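Nitrilotriacetate monooxygenase (Burkholderia pseudomallei, PDB 3SDO) probably acts as a flavin (FMN)-dependent monooxygenase of the NtaA/SnaA/DszA family, using molecular oxygen to oxidise its substrate. Local coordinates at residues 95-101 and 123-129; 106-110 and 160-165. All coordinates share one frame; numbering follows the deposited sequence.

Contact 1: 95-101 and 123-129; sequences LVGTMSS and RAGWNVV
Trp126 reaches across to Met99 between two neighbouring parallel strands of the luciferase-like TIM barrel, 94-100 and 124-129, the two strands of one beta-alpha-beta unit. With CG anti to the backbone N (chi1 170°), the indole is laid along the sheet toward the other strand, and its NE1 donates to Met99 O at 2.9 Å, nearly straight (166°) and with the acceptor in the ring plane. Met99 O thus receives two donors, the second a weak bond from Val129 N. The CB of Met99 lies 3.5 Å from Trp126 NE1, while Val128 CG2 sits over the centre of one indole face; a large flat ring with one N-H suits this place, where it must fill apolar space yet satisfy a carbonyl. Phe113 of helix 106-119 stacks on the same indole.

The other face of the sheet carries Val96, Thr98, Asn127 and Val129. Thr98, a predicted FMN-binding residue, lies side by side with Asn127, and its methyl CG2 meets Val129 CG2 at 3.5 Å. Val96 CG2 packs 4.0 Å from Gly125 CA, close against a residue without a side chain. At the start of the strands Leu95 N bonds to Arg123 O at 2.8 Å. Arg123 NH2 bonds to Ala87 O and NH1 to Ile93 O, and Leu95 CD1 lies over one guanidinium face, toward its rim, 3.9 Å from Arg123 NH1.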
# COMPACT_ATOMS: atom_id res chain seq x y z
N LEU A 95 8.25 -5.99 -7.66
CA LEU A 95 6.98 -5.68 -7.00
C LEU A 95 6.47 -4.39 -7.59
O LEU A 95 6.85 -3.30 -7.15
CB LEU A 95 7.22 -5.51 -5.50
CG LEU A 95 7.88 -6.72 -4.84
CD1 LEU A 95 8.48 -6.33 -3.46
CD2 LEU A 95 6.86 -7.86 -4.71
N VAL A 96 5.60 -4.52 -8.59
CA VAL A 96 5.17 -3.39 -9.38
C VAL A 96 3.70 -3.09 -9.09
O VAL A 96 2.84 -3.97 -9.19
CB VAL A 96 5.35 -3.68 -10.87
CG1 VAL A 96 4.86 -2.50 -11.73
CG2 VAL A 96 6.83 -4.01 -11.14
N GLY A 97 3.44 -1.84 -8.74
CA GLY A 97 2.12 -1.40 -8.35
C GLY A 97 1.58 -0.20 -9.08
O GLY A 97 2.27 0.79 -9.32
N THR A 98 0.31 -0.28 -9.45
CA THR A 98 -0.37 0.86 -10.05
C THR A 98 -0.70 1.96 -9.02
O THR A 98 -1.16 1.68 -7.93
CB THR A 98 -1.66 0.41 -10.77
OG1 THR A 98 -1.32 -0.34 -11.93
CG2 THR A 98 -2.52 1.61 -11.19
N MET A 99 -0.47 3.21 -9.40
CA MET A 99 -0.99 4.33 -8.64
C MET A 99 -1.21 5.52 -9.57
O MET A 99 -0.40 5.79 -10.45
CB MET A 99 -0.08 4.72 -7.48
CG MET A 99 -0.81 5.58 -6.45
SD MET A 99 0.24 5.96 -5.05
CE MET A 99 0.29 4.38 -4.19
N SER A 100 -2.33 6.20 -9.38
CA SER A 100 -2.77 7.27 -10.26
C SER A 100 -2.06 8.59 -9.96
O SER A 100 -1.87 8.97 -8.81
CB SER A 100 -4.30 7.46 -10.12
OG SER A 100 -4.66 8.82 -10.28
N SER A 101 -1.70 9.30 -11.02
CA SER A 101 -1.12 10.63 -10.91
C SER A 101 -2.15 11.66 -10.49
O SER A 101 -1.78 12.64 -9.89
CB SER A 101 -0.54 11.09 -12.25
OG SER A 101 0.25 10.08 -12.81
N ARG A 123 13.37 -3.59 -5.21
CA ARG A 123 12.53 -4.35 -6.12
C ARG A 123 11.22 -3.66 -6.49
O ARG A 123 10.37 -4.27 -7.13
CB ARG A 123 12.22 -5.71 -5.48
CG ARG A 123 13.42 -6.61 -5.34
CD ARG A 123 12.99 -8.01 -4.86
NE ARG A 123 12.70 -8.06 -3.42
CZ ARG A 123 11.74 -8.78 -2.84
NH1 ARG A 123 10.84 -9.46 -3.55
NH2 ARG A 123 11.63 -8.77 -1.51
N ALA A 124 11.04 -2.39 -6.10
CA ALA A 124 9.79 -1.69 -6.39
C ALA A 124 9.68 -1.20 -7.83
O ALA A 124 10.68 -0.84 -8.48
CB ALA A 124 9.62 -0.51 -5.44
N GLY A 125 8.44 -1.15 -8.32
CA GLY A 125 8.11 -0.51 -9.60
C GLY A 125 6.80 0.25 -9.45
O GLY A 125 5.93 -0.15 -8.68
N TRP A 126 6.68 1.38 -10.15
CA TRP A 126 5.44 2.15 -10.12
C TRP A 126 4.88 2.20 -11.52
O TRP A 126 5.57 2.69 -12.43
CB TRP A 126 5.67 3.58 -9.57
CG TRP A 126 4.51 4.56 -9.71
CD1 TRP A 126 3.19 4.26 -9.77
CD2 TRP A 126 4.59 6.00 -9.76
NE1 TRP A 126 2.44 5.41 -9.88
CE2 TRP A 126 3.28 6.49 -9.88
CE3 TRP A 126 5.65 6.92 -9.73
CZ2 TRP A 126 2.99 7.86 -9.98
CZ3 TRP A 126 5.37 8.27 -9.81
CH2 TRP A 126 4.05 8.73 -9.95
N ASN A 127 3.66 1.68 -11.69
CA ASN A 127 2.92 1.81 -12.93
C ASN A 127 2.14 3.10 -12.86
O ASN A 127 1.16 3.20 -12.12
CB ASN A 127 1.96 0.63 -13.18
CG ASN A 127 1.14 0.82 -14.44
OD1 ASN A 127 1.67 1.28 -15.48
ND2 ASN A 127 -0.15 0.50 -14.38
N VAL A 128 2.62 4.09 -13.61
CA VAL A 128 2.04 5.43 -13.65
C VAL A 128 0.79 5.41 -14.53
O VAL A 128 0.87 5.15 -15.73
CB VAL A 128 3.06 6.46 -14.18
CG1 VAL A 128 2.44 7.89 -14.31
CG2 VAL A 128 4.29 6.49 -13.28
N VAL A 129 -0.36 5.63 -13.91
CA VAL A 129 -1.62 5.64 -14.62
C VAL A 129 -2.08 7.08 -14.87
O VAL A 129 -2.26 7.85 -13.94
CB VAL A 129 -2.64 4.78 -13.87
CG1 VAL A 129 -4.03 5.25 -14.10
CG2 VAL A 129 -2.46 3.31 -14.29

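Contact 2: 106-110 and 160-165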
# COMPACT_ATOMS: atom_id res chain seq x y z
N PRO A 106 2.08 13.79 -4.89
CA PRO A 106 3.41 13.29 -5.24
C PRO A 106 4.32 13.01 -4.03
O PRO A 106 5.08 12.04 -4.06
CB PRO A 106 4.01 14.42 -6.10
CG PRO A 106 3.09 15.56 -5.99
CD PRO A 106 1.76 15.06 -5.56
N TYR A 107 4.24 13.81 -2.97
CA TYR A 107 5.06 13.54 -1.79
C TYR A 107 4.71 12.18 -1.17
O TYR A 107 5.61 11.43 -0.76
CB TYR A 107 4.97 14.68 -0.75
CG TYR A 107 6.14 14.71 0.24
CD1 TYR A 107 7.36 15.31 -0.10
CD2 TYR A 107 6.02 14.13 1.50
CE1 TYR A 107 8.42 15.36 0.82
CE2 TYR A 107 7.08 14.16 2.41
CZ TYR A 107 8.27 14.78 2.07
OH TYR A 107 9.31 14.80 2.97
N ASN A 108 3.43 11.86 -1.11
CA ASN A 108 2.99 10.57 -0.57
C ASN A 108 3.38 9.40 -1.48
O ASN A 108 3.78 8.35 -1.00
CB ASN A 108 1.45 10.55 -0.35
CG ASN A 108 1.01 11.45 0.79
OD1 ASN A 108 1.78 11.70 1.72
ND2 ASN A 108 -0.23 11.96 0.72
N VAL A 109 3.21 9.57 -2.79
CA VAL A 109 3.63 8.55 -3.75
C VAL A 109 5.11 8.27 -3.61
O VAL A 109 5.54 7.11 -3.52
CB VAL A 109 3.28 8.98 -5.20
CG1 VAL A 109 3.88 7.98 -6.22
CG2 VAL A 109 1.74 9.06 -5.35
N ALA A 110 5.90 9.33 -3.59
CA ALA A 110 7.34 9.18 -3.45
C ALA A 110 7.72 8.38 -2.19
O ALA A 110 8.54 7.44 -2.26
CB ALA A 110 8.01 10.55 -3.49
N VAL A 160 8.11 15.45 -10.16
CA VAL A 160 8.19 15.73 -8.72
C VAL A 160 8.61 14.48 -7.94
O VAL A 160 9.53 14.54 -7.12
CB VAL A 160 6.85 16.29 -8.18
CG1 VAL A 160 6.90 16.47 -6.63
CG2 VAL A 160 6.54 17.65 -8.84
N VAL A 161 7.95 13.35 -8.19
CA VAL A 161 8.30 12.12 -7.50
C VAL A 161 9.79 11.78 -7.68
O VAL A 161 10.51 11.59 -6.69
CB VAL A 161 7.41 10.96 -7.91
CG1 VAL A 161 7.90 9.60 -7.30
CG2 VAL A 161 6.01 11.24 -7.45
N GLN A 162 10.25 11.77 -8.93
CA GLN A 162 11.63 11.45 -9.21
C GLN A 162 12.62 12.46 -8.61
O GLN A 162 13.67 12.07 -8.12
CB GLN A 162 11.84 11.27 -10.73
CG GLN A 162 11.22 9.98 -11.25
CD GLN A 162 11.47 9.78 -12.73
OE1 GLN A 162 11.48 10.74 -13.48
NE2 GLN A 162 11.66 8.54 -13.15
N GLY A 163 12.29 13.75 -8.66
CA GLY A 163 13.05 14.76 -7.94
C GLY A 163 13.16 14.48 -6.45
O GLY A 163 14.25 14.57 -5.86
N LEU A 164 12.04 14.14 -5.83
CA LEU A 164 12.05 13.79 -4.39
C LEU A 164 12.90 12.57 -4.09
O LEU A 164 13.58 12.51 -3.05
CB LEU A 164 10.63 13.55 -3.87
CG LEU A 164 9.73 14.78 -3.78
CD1 LEU A 164 8.29 14.35 -3.57
CD2 LEU A 164 10.17 15.72 -2.66
N TRP A 165 12.88 11.61 -5.01
CA TRP A 165 13.70 10.40 -4.85
C TRP A 165 15.20 10.68 -4.91
O TRP A 165 15.98 9.83 -4.54
CB TRP A 165 13.34 9.33 -5.90
CG TRP A 165 12.05 8.61 -5.62
CD1 TRP A 165 11.43 8.44 -4.40
CD2 TRP A 165 11.22 7.93 -6.59
NE1 TRP A 165 10.27 7.71 -4.56
CE2 TRP A 165 10.11 7.39 -5.89
CE3 TRP A 165 11.29 7.74 -7.97
CZ2 TRP A 165 9.11 6.67 -6.52
CZ3 TRP A 165 10.28 7.02 -8.61
CH2 TRP A 165 9.21 6.49 -7.90
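Trp165 NE1 donates to the backbone oxygen of Ala110 at 2.9 Å, the one hydrogen bond between helix segments 106-110 and 160-165. It is nearly straight at the hydrogen (165°), and the oxygen lies at the edge of the indole, in the ring plane. The carbonyl is met from its flank. CG of Trp165 stands beside its own backbone N (chi1 -76°), a turn that brings the pyrrole edge of the ring to the neighbouring helix. One face of the indole receives Val161 CG1 near its rim, so a residue one turn earlier supports the ring that makes the bond.

The rest of the contact is apolar. Ala110 suits the centre because its single methyl lets the helices come close: CB lies 3.8 Å from Leu164 CD1, and Val161 CG1 touches both its CA and CB. The two valine branches divide the work, since CG2 of Val161 turns to Pro106 and Val109. Pro106, in the first turn of its helix, where no amide hydrogen is needed, presents CB to Val160 CG1 at 3.6 Å, the side chains crossing at a slant. Both methyls of Leu164 reach Tyr107 CD1, CD1 at 3.7 Å and CD2 at 3.8 Å, the side chains meeting at about a right angle. The Tyr107 hydroxyl bonds to Pro203 O.

The short helix axes pass 8.8 Å apart at a crossing angle of -53°. Asn108, whose CB points away from helix 150-165, bonds to Tyr103 and Tyr140 of the second subunit. Beneath the helices, Val109, Val161 and Trp165 all rest on Trp126 of strand 124-129, and Trp165 also touches Ile216 of strand 215-218.

In the fold
Well after the N terminus, past earlier strands and helices, the chain runs through strand 94-100, helix 106-119, strand 124-129 and helix 150-165. Contact 1 closes the short loop that contains helix 106-119, bringing the two strands side by side in the barrel; contact 2 closes a longer loop by joining that helix to the later one. Because their segments alternate along the sequence, the two closures cross, and strand 124-129 falls within the span of the second. Their centres lie about 12 Å apart, and they touch: Met99 SD is 3.5 Å from Val109 CG2. Together they tie two adjacent barrel strands to two helices of the outer layer.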